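PDB 4JA0: phosphoribosylaminoimidazole carboxylase from Bombyx mori, which catalyses, as a bifunctional enzyme of purine biosynthesis, probably both the carboxylation of aminoimidazole ribonucleotide and the later joining of aspartate to form SAICAR. Local coordinates for residues E54-I59 and R249-V254; V270-S275 and Q315-T320; R299-H304 and L311-Q316. All coordinates share one frame; numbering follows the deposited sequence.

Interaction 1 (E54-I59 and R249-V254); sequences EGKAAI and RNFAWV
The ring of Phe251 meets Lys56 at its edge: the aliphatic CD of the lysine lies near the ring plane, 4.1 Å from Phe251 CD1 and equally close to CE1 on the same flank. The contact is a helix-helix packing in the SAICAR synthetase part of the chain, in which the N-terminal part of helix 57-74, with Lys56, lies against helix 241-257. Phenylalanine suits this buried place because it offers an apolar ring edge to the lysine methylene and a CB to the isoleucine methyl. Lysine suits the other side because its methylenes can line an aromatic ring while the amino group travels on to polar partners. Here a bend at the last torsion, chi4 45°, turns NZ off the run of the chain; it makes a weak hydrogen bond to Ile42 O and a long, weak ion pair with Asp214, a residue that Phe251 also touches.

Next to this pair, Ile59 packs against helix 241-257, its side chain lying roughly at right angles to that of Phe251. With CG2 anti to the backbone N, the two branches of the isoleucine divide the work. CG2 rests on Phe251, 3.6 Å from its CB and close to its carbonyl O, while the longer branch reaches the neighbouring residue. Ala252 is small enough to let the backbones approach, the CA atoms of Ile59 and Ala252 being 6.2 Å apart. No hydrogen bond joins the segments, and the contact with Ala252 is made by Ile59 CD1, set 4.1 Å from Ala252 CB.

Interaction 2 (V270-S275 and Q315-T320); sequences VVFMGS and QQYEDT
Val270 lays its two methyl groups over one face of the Tyr317 ring. CG2 makes a CH-pi contact, 3.6 Å from the centroid of the Tyr317 ring and 15° off its normal, and CG1 sits farther along the ring, 3.7 Å from Tyr317 CE2. Valine, branched at CB and at home in a strand, can press both methyls on the ring at once: CG1 stands anti to the backbone N (chi1 -173°) and CG2 beside it. Phe272, two residues on and so on the same side of the strand, adds the edge of its ring, CE1 lying 4.2 Å from Tyr317 CE2.

Tyrosine suits this place on helix 307-317 because its ring is apolar and its tip polar: OH is hydrogen-bonded to Arg299 NH1 and to Asp297 OD2, both on the adjacent strand 296-300. With an alanine here, the Val270 methyls would probably lose their aromatic cover, and Arg299 NH1 and Asp297 OD2 their shared hydroxyl. Beyond the tyrosine, Asp319 forms a salt bridge with Arg123 of a second subunit. A helix packed in this way on an inner strand of a parallel sheet is characteristic of the flavodoxin-like fold of the AIR carboxylase domain.

Interaction 3 (R299-H304 and L311-Q316); sequences RVTSAH and LRIMQQ
Thr301 and Ile313 have the nearest pair of CA atoms across the segments, 8.5 Å apart, a spacing that side chains must bridge. Residues 299-300 end strand 296-300, and the chain runs on in extended form through Ser302 before turning at Ala303 and His304; residues 311-316 are helical throughout, facing the strand end with Ile313.

The isoleucine carries the helix side of the contact. Its CG2, anti to the backbone N, stands 3.6 Å above the plane of the Arg299 guanidinium, displaced toward the rim and nearest to NH1 at 3.9 Å. The other branch ends in CD1, which lies 3.8 Å from Arg299 NH2 and 4.3 Å from Thr301 CB. Bends at chi2 (-65°) and chi3 (-53°) fold the arginine back, bringing a flat face of its head against the helix. Such a face accepts an apolar methyl, while the N-H groups at its rim remain directed to polar partners: NH2 forms a salt bridge with Asp417 of a neighbouring subunit, which also takes the backbone N-H of Val300. Thr301 is similarly two-sided, its carbon part facing the isoleucine and its OG1 hydrogen-bonded to Thr310 OG1.

Strand, loop and returning helix form a beta-alpha unit at the C-terminal ends of the strands of a parallel sheet, the side where flavodoxin-like folds commonly place their binding sites.

Interaction 1 closes in the SAICAR synthetase part of the chain before either of the others opens, and its centre lies about 48 Å from that of interaction 2 and about 53 Å from that of interaction 3. Helix 241-257 is followed, as the next element, by strand 267-273 of the AIR carboxylase part. There interactions 2 and 3, with centres about 6 Å apart, share helix 307-317, which packs on two neighbouring strands of one parallel sheet, 267-273 and 296-300. The probable backbone bond from Arg299 N to Val271 O, 2.8 Å, joins those strands. The layout is consistent with a bifunctional enzyme whose two activities probably lie in separately packed parts, with subunit contacts gathering round the carboxylase pair.

Interaction 1 (E54-I59 and R249-V254)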
loop_
_atom_site.group_PDB
_atom_site.type_symbol
_atom_site.label_atom_id
_atom_site.label_comp_id
_atom_site.label_asym_id
_atom_site.label_seq_id
_atom_site.Cartn_x
_atom_site.Cartn_y
_atom_site.Cartn_z
ATOM N N GLU A 54 -24.243 18.659 69.905
ATOM C CA GLU A 54 -24.471 19.850 69.062
ATOM C C GLU A 54 -25.833 19.931 68.351
ATOM O O GLU A 54 -26.754 19.198 68.688
ATOM C CB GLU A 54 -23.355 19.960 68.031
ATOM C CG GLU A 54 -22.197 20.796 68.499
ATOM C CD GLU A 54 -21.054 20.747 67.540
ATOM O OE1 GLU A 54 -20.980 19.755 66.790
ATOM O OE2 GLU A 54 -20.237 21.689 67.533
ATOM N N GLY A 55 -25.948 20.819 67.361
ATOM C CA GLY A 55 -27.133 20.875 66.515
ATOM C C GLY A 55 -26.819 20.428 65.084
ATOM O O GLY A 55 -27.384 20.956 64.126
ATOM N N LYS A 56 -25.955 19.418 64.934
ATOM C CA LYS A 56 -25.275 19.164 63.653
ATOM C C LYS A 56 -25.771 17.988 62.773
ATOM O O LYS A 56 -25.204 17.728 61.708
ATOM C CB LYS A 56 -23.761 19.017 63.880
ATOM C CG LYS A 56 -23.258 17.620 64.269
ATOM C CD LYS A 56 -21.754 17.500 63.954
ATOM C CE LYS A 56 -21.185 16.062 64.012
ATOM N NZ LYS A 56 -21.987 14.972 63.365
ATOM N N ALA A 57 -26.803 17.271 63.198
ATOM C CA ALA A 57 -27.295 16.158 62.394
ATOM C C ALA A 57 -27.834 16.631 61.040
ATOM O O ALA A 57 -27.698 15.935 60.029
ATOM C CB ALA A 57 -28.358 15.386 63.145
ATOM N N ALA A 58 -28.452 17.807 61.016
ATOM C CA ALA A 58 -28.974 18.345 59.764
ATOM C C ALA A 58 -27.847 18.750 58.825
ATOM O O ALA A 58 -27.921 18.493 57.629
ATOM C CB ALA A 58 -29.877 19.532 60.040
ATOM N N ILE A 59 -26.782 19.325 59.385
ATOM C CA ILE A 59 -25.647 19.794 58.601
ATOM C C ILE A 59 -24.980 18.627 57.882
ATOM O O ILE A 59 -24.705 18.685 56.680
ATOM C CB ILE A 59 -24.576 20.462 59.496
ATOM C CG1 ILE A 59 -25.168 21.619 60.313
ATOM C CG2 ILE A 59 -23.382 20.917 58.658
ATOM C CD1 ILE A 59 -25.594 22.804 59.473
ATOM N N ARG A 249 -20.303 26.381 63.088
ATOM C CA ARG A 249 -20.294 27.443 62.105
ATOM C C ARG A 249 -19.386 27.042 60.951
ATOM O O ARG A 249 -19.655 27.390 59.797
ATOM C CB ARG A 249 -19.880 28.790 62.729
ATOM N N ASN A 250 -18.345 26.268 61.246
ATOM C CA ASN A 250 -17.485 25.742 60.190
ATOM C C ASN A 250 -18.178 24.731 59.283
ATOM O O ASN A 250 -18.063 24.819 58.067
ATOM C CB ASN A 250 -16.236 25.111 60.788
ATOM C CG ASN A 250 -15.144 26.119 61.048
ATOM O OD1 ASN A 250 -15.287 27.307 60.758
ATOM N ND2 ASN A 250 -14.042 25.651 61.620
ATOM N N PHE A 251 -18.925 23.802 59.872
ATOM C CA PHE A 251 -19.599 22.765 59.096
ATOM C C PHE A 251 -20.748 23.332 58.270
ATOM O O PHE A 251 -21.064 22.802 57.205
ATOM C CB PHE A 251 -20.136 21.648 60.005
ATOM C CG PHE A 251 -19.062 20.780 60.627
ATOM C CD1 PHE A 251 -19.407 19.617 61.304
ATOM C CD2 PHE A 251 -17.712 21.116 60.523
ATOM C CE1 PHE A 251 -18.426 18.805 61.871
ATOM C CE2 PHE A 251 -16.726 20.317 61.095
ATOM C CZ PHE A 251 -17.080 19.156 61.762
ATOM N N ALA A 252 -21.386 24.388 58.774
ATOM C CA ALA A 252 -22.481 25.040 58.057
ATOM C C ALA A 252 -21.956 25.730 56.805
ATOM O O ALA A 252 -22.597 25.694 55.749
ATOM C CB ALA A 252 -23.204 26.039 58.953
ATOM N N TRP A 253 -20.774 26.330 56.920
ATOM C CA TRP A 253 -20.144 26.980 55.777
ATOM C C TRP A 253 -19.881 25.968 54.667
ATOM O O TRP A 253 -20.118 26.251 53.495
ATOM C CB TRP A 253 -18.844 27.673 56.192
ATOM C CG TRP A 253 -18.182 28.434 55.066
ATOM C CD1 TRP A 253 -18.515 29.677 54.602
ATOM C CD2 TRP A 253 -17.065 28.004 54.282
ATOM N NE1 TRP A 253 -17.680 30.042 53.573
ATOM C CE2 TRP A 253 -16.780 29.031 53.359
ATOM C CE3 TRP A 253 -16.289 26.844 54.259
ATOM C CZ2 TRP A 253 -15.748 28.927 52.424
ATOM C CZ3 TRP A 253 -15.266 26.751 53.334
ATOM C CH2 TRP A 253 -15.007 27.784 52.431
ATOM N N VAL A 254 -19.373 24.800 55.041
ATOM C CA VAL A 254 -19.125 23.739 54.087
ATOM C C VAL A 254 -20.418 23.218 53.447
ATOM O O VAL A 254 -20.463 23.026 52.236
ATOM C CB VAL A 254 -18.338 22.580 54.743
ATOM C CG1 VAL A 254 -18.365 21.348 53.860
ATOM C CG2 VAL A 254 -16.897 23.011 55.038
#

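Interaction 2 (V270-S275 and Q315-T320)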
loop_
_atom_site.group_PDB
_atom_site.type_symbol
_atom_site.label_atom_id
_atom_site.label_comp_id
_atom_site.label_asym_id
_atom_site.label_seq_id
_atom_site.Cartn_x
_atom_site.Cartn_y
_atom_site.Cartn_z
ATOM N N VAL A 270 -20.477 20.201 18.002
ATOM C CA VAL A 270 -21.213 20.193 16.742
ATOM C C VAL A 270 -20.574 19.200 15.775
ATOM O O VAL A 270 -19.372 19.284 15.493
ATOM C CB VAL A 270 -21.263 21.596 16.101
ATOM C CG1 VAL A 270 -22.175 21.586 14.898
ATOM C CG2 VAL A 270 -21.747 22.611 17.113
ATOM N N VAL A 271 -21.368 18.258 15.273
ATOM C CA VAL A 271 -20.880 17.336 14.261
ATOM C C VAL A 271 -21.379 17.753 12.882
ATOM O O VAL A 271 -22.575 17.719 12.625
ATOM C CB VAL A 271 -21.339 15.905 14.551
ATOM C CG1 VAL A 271 -20.651 14.943 13.607
ATOM C CG2 VAL A 271 -21.013 15.528 15.984
ATOM N N PHE A 272 -20.476 18.145 11.988
ATOM C CA PHE A 272 -20.871 18.425 10.605
ATOM C C PHE A 272 -20.661 17.176 9.768
ATOM O O PHE A 272 -19.532 16.672 9.693
ATOM C CB PHE A 272 -20.010 19.531 9.987
ATOM C CG PHE A 272 -20.331 20.913 10.466
ATOM C CD1 PHE A 272 -21.481 21.175 11.188
ATOM C CD2 PHE A 272 -19.479 21.962 10.168
ATOM C CE1 PHE A 272 -21.762 22.468 11.619
ATOM C CE2 PHE A 272 -19.751 23.246 10.601
ATOM C CZ PHE A 272 -20.892 23.499 11.326
ATOM N N MET A 273 -21.718 16.668 9.139
ATOM C CA MET A 273 -21.542 15.599 8.162
ATOM C C MET A 273 -21.751 16.173 6.755
ATOM O O MET A 273 -22.671 16.970 6.527
ATOM C CB MET A 273 -22.497 14.439 8.428
ATOM C CG MET A 273 -23.912 14.884 8.410
ATOM S SD MET A 273 -25.059 13.931 9.399
ATOM C CE MET A 273 -25.340 12.605 8.265
ATOM N N GLY A 274 -20.891 15.771 5.817
ATOM C CA GLY A 274 -20.950 16.262 4.444
ATOM C C GLY A 274 -22.114 15.731 3.622
ATOM O O GLY A 274 -22.482 16.309 2.599
ATOM N N SER A 275 -22.689 14.622 4.080
ATOM C CA SER A 275 -23.836 13.989 3.423
ATOM C C SER A 275 -24.756 13.340 4.454
ATOM O O SER A 275 -24.281 12.818 5.459
ATOM C CB SER A 275 -23.371 12.917 2.442
ATOM O OG SER A 275 -24.420 11.994 2.192
ATOM N N GLN A 315 -20.082 29.928 11.607
ATOM C CA GLN A 315 -19.968 31.250 12.198
ATOM C C GLN A 315 -21.103 31.465 13.200
ATOM O O GLN A 315 -20.922 32.115 14.233
ATOM C CB GLN A 315 -19.957 32.335 11.110
ATOM C CG GLN A 315 -18.587 32.511 10.451
ATOM C CD GLN A 315 -18.611 33.227 9.096
ATOM O OE1 GLN A 315 -19.651 33.352 8.442
ATOM N NE2 GLN A 315 -17.446 33.710 8.681
ATOM N N GLN A 316 -22.237 30.823 12.956
ATOM C CA GLN A 316 -23.365 30.958 13.859
ATOM C C GLN A 316 -23.075 30.296 15.186
ATOM O O GLN A 316 -23.441 30.832 16.226
ATOM C CB GLN A 316 -24.628 30.382 13.224
ATOM C CG GLN A 316 -25.138 31.208 12.050
ATOM C CD GLN A 316 -26.195 30.478 11.256
ATOM O OE1 GLN A 316 -26.410 29.278 11.442
ATOM N NE2 GLN A 316 -26.878 31.198 10.379
ATOM N N TYR A 317 -22.339 29.184 15.150
ATOM C CA TYR A 317 -21.932 28.486 16.365
ATOM C C TYR A 317 -20.855 29.284 17.102
ATOM O O TYR A 317 -20.740 29.210 18.324
ATOM C CB TYR A 317 -21.467 27.060 16.045
ATOM C CG TYR A 317 -22.611 26.110 15.827
ATOM C CD1 TYR A 317 -23.410 25.720 16.889
ATOM C CD2 TYR A 317 -22.906 25.612 14.571
ATOM C CE1 TYR A 317 -24.475 24.863 16.716
ATOM C CE2 TYR A 317 -23.974 24.759 14.378
ATOM C CZ TYR A 317 -24.755 24.388 15.461
ATOM O OH TYR A 317 -25.822 23.531 15.305
ATOM N N GLU A 318 -20.105 30.081 16.340
ATOM C CA GLU A 318 -19.038 30.911 16.878
ATOM C C GLU A 318 -19.544 32.135 17.660
ATOM O O GLU A 318 -18.748 32.844 18.298
ATOM C CB GLU A 318 -18.102 31.343 15.755
ATOM C CG GLU A 318 -17.084 30.285 15.364
ATOM C CD GLU A 318 -15.992 30.831 14.460
ATOM O OE1 GLU A 318 -14.846 30.320 14.507
ATOM O OE2 GLU A 318 -16.280 31.787 13.705
ATOM N N ASP A 319 -20.855 32.375 17.600
ATOM C CA ASP A 319 -21.520 33.375 18.434
ATOM C C ASP A 319 -21.877 32.753 19.778
ATOM O O ASP A 319 -23.054 32.475 20.055
ATOM C CB ASP A 319 -22.788 33.863 17.740
ATOM C CG ASP A 319 -23.524 34.962 18.509
ATOM O OD1 ASP A 319 -22.914 35.657 19.363
ATOM O OD2 ASP A 319 -24.739 35.123 18.238
ATOM N N THR A 320 -20.865 32.556 20.622
ATOM C CA THR A 320 -21.074 31.961 21.931
ATOM C C THR A 320 -20.068 32.512 22.910
ATOM O O THR A 320 -19.102 33.148 22.495
ATOM C CB THR A 320 -20.890 30.411 21.863
ATOM O OG1 THR A 320 -21.205 29.817 23.133
ATOM C CG2 THR A 320 -19.447 30.039 21.449
#

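Interaction 3 (R299-H304 and L311-Q316)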
loop_
_atom_site.group_PDB
_atom_site.type_symbol
_atom_site.label_atom_id
_atom_site.label_comp_id
_atom_site.label_asym_id
_atom_site.label_seq_id
_atom_site.Cartn_x
_atom_site.Cartn_y
_atom_site.Cartn_z
ATOM N N ARG A 299 -25.310 18.370 12.319
ATOM C CA ARG A 299 -25.621 19.240 11.198
ATOM C C ARG A 299 -25.151 18.640 9.876
ATOM O O ARG A 299 -24.163 17.926 9.825
ATOM C CB ARG A 299 -25.010 20.633 11.403
ATOM C CG ARG A 299 -25.294 21.250 12.746
ATOM C CD ARG A 299 -26.769 21.511 12.911
ATOM N NE ARG A 299 -27.272 22.275 11.786
ATOM C CZ ARG A 299 -27.348 23.604 11.767
ATOM N NH1 ARG A 299 -26.948 24.309 12.820
ATOM N NH2 ARG A 299 -27.807 24.225 10.685
ATOM N N VAL A 300 -25.870 18.936 8.805
ATOM C CA VAL A 300 -25.480 18.470 7.496
ATOM C C VAL A 300 -25.057 19.675 6.662
ATOM O O VAL A 300 -25.807 20.626 6.541
ATOM C CB VAL A 300 -26.643 17.710 6.802
ATOM C CG1 VAL A 300 -26.240 17.239 5.391
ATOM C CG2 VAL A 300 -27.072 16.527 7.643
ATOM N N THR A 301 -23.842 19.631 6.126
ATOM C CA THR A 301 -23.318 20.643 5.213
ATOM C C THR A 301 -22.058 20.152 4.514
ATOM O O THR A 301 -21.255 19.408 5.088
ATOM C CB THR A 301 -23.022 21.997 5.898
ATOM O OG1 THR A 301 -22.696 22.979 4.896
ATOM C CG2 THR A 301 -21.869 21.867 6.901
ATOM N N SER A 302 -21.877 20.617 3.285
ATOM C CA SER A 302 -20.771 20.217 2.435
ATOM C C SER A 302 -19.755 21.347 2.327
ATOM O O SER A 302 -20.124 22.508 2.242
ATOM C CB SER A 302 -21.326 19.865 1.045
ATOM O OG SER A 302 -20.391 19.213 0.203
ATOM N N ALA A 303 -18.468 21.033 2.362
ATOM C CA ALA A 303 -17.477 22.078 2.109
ATOM C C ALA A 303 -17.197 22.246 0.593
ATOM O O ALA A 303 -16.490 23.180 0.178
ATOM C CB ALA A 303 -16.197 21.782 2.859
ATOM N N HIS A 304 -17.754 21.341 -0.219
ATOM C CA HIS A 304 -17.587 21.390 -1.663
ATOM C C HIS A 304 -18.857 21.888 -2.365
ATOM O O HIS A 304 -18.808 22.758 -3.229
ATOM C CB HIS A 304 -17.264 20.009 -2.193
ATOM C CG HIS A 304 -16.137 19.331 -1.483
ATOM N ND1 HIS A 304 -14.813 19.630 -1.738
ATOM C CD2 HIS A 304 -16.128 18.317 -0.585
ATOM C CE1 HIS A 304 -14.037 18.848 -1.004
ATOM N NE2 HIS A 304 -14.810 18.039 -0.303
ATOM N N LEU A 311 -19.430 27.771 6.008
ATOM C CA LEU A 311 -18.839 28.811 6.845
ATOM C C LEU A 311 -19.891 29.608 7.609
ATOM O O LEU A 311 -19.668 29.980 8.763
ATOM C CB LEU A 311 -17.972 29.750 6.002
ATOM C CG LEU A 311 -16.736 29.104 5.357
ATOM C CD1 LEU A 311 -15.854 30.140 4.670
ATOM C CD2 LEU A 311 -15.938 28.293 6.382
ATOM N N ARG A 312 -21.032 29.874 6.975
ATOM C CA ARG A 312 -22.079 30.648 7.638
ATOM C C ARG A 312 -22.640 29.867 8.844
ATOM O O ARG A 312 -22.898 30.443 9.894
ATOM C CB ARG A 312 -23.193 31.034 6.653
ATOM N N ILE A 313 -22.772 28.554 8.709
ATOM C CA ILE A 313 -23.285 27.747 9.802
ATOM C C ILE A 313 -22.286 27.703 10.942
ATOM O O ILE A 313 -22.652 27.857 12.108
ATOM C CB ILE A 313 -23.620 26.317 9.342
ATOM C CG1 ILE A 313 -24.746 26.351 8.300
ATOM C CG2 ILE A 313 -23.997 25.435 10.522
ATOM C CD1 ILE A 313 -25.279 24.987 7.939
ATOM N N MET A 314 -21.010 27.566 10.611
ATOM C CA MET A 314 -20.015 27.497 11.666
ATOM C C MET A 314 -19.819 28.852 12.343
ATOM O O MET A 314 -19.463 28.920 13.525
ATOM C CB MET A 314 -18.692 26.949 11.147
ATOM C CG MET A 314 -17.834 27.999 10.510
ATOM S SD MET A 314 -16.220 28.145 11.276
ATOM C CE MET A 314 -15.853 29.835 10.853
ATOM N N GLN A 315 -20.082 29.928 11.607
ATOM C CA GLN A 315 -19.968 31.250 12.198
ATOM C C GLN A 315 -21.103 31.465 13.200
ATOM O O GLN A 315 -20.922 32.115 14.233
ATOM C CB GLN A 315 -19.957 32.335 11.110
ATOM C CG GLN A 315 -18.587 32.511 10.451
ATOM C CD GLN A 315 -18.611 33.227 9.096
ATOM O OE1 GLN A 315 -19.651 33.352 8.442
ATOM N NE2 GLN A 315 -17.446 33.710 8.681
ATOM N N GLN A 316 -22.237 30.823 12.956
ATOM C CA GLN A 316 -23.365 30.958 13.859
ATOM C C GLN A 316 -23.075 30.296 15.186
ATOM O O GLN A 316 -23.441 30.832 16.226
ATOM C CB GLN A 316 -24.628 30.382 13.224
ATOM C CG GLN A 316 -25.138 31.208 12.050
ATOM C CD GLN A 316 -26.195 30.478 11.256
ATOM O OE1 GLN A 316 -26.410 29.278 11.442
ATOM N NE2 GLN A 316 -26.878 31.198 10.379
#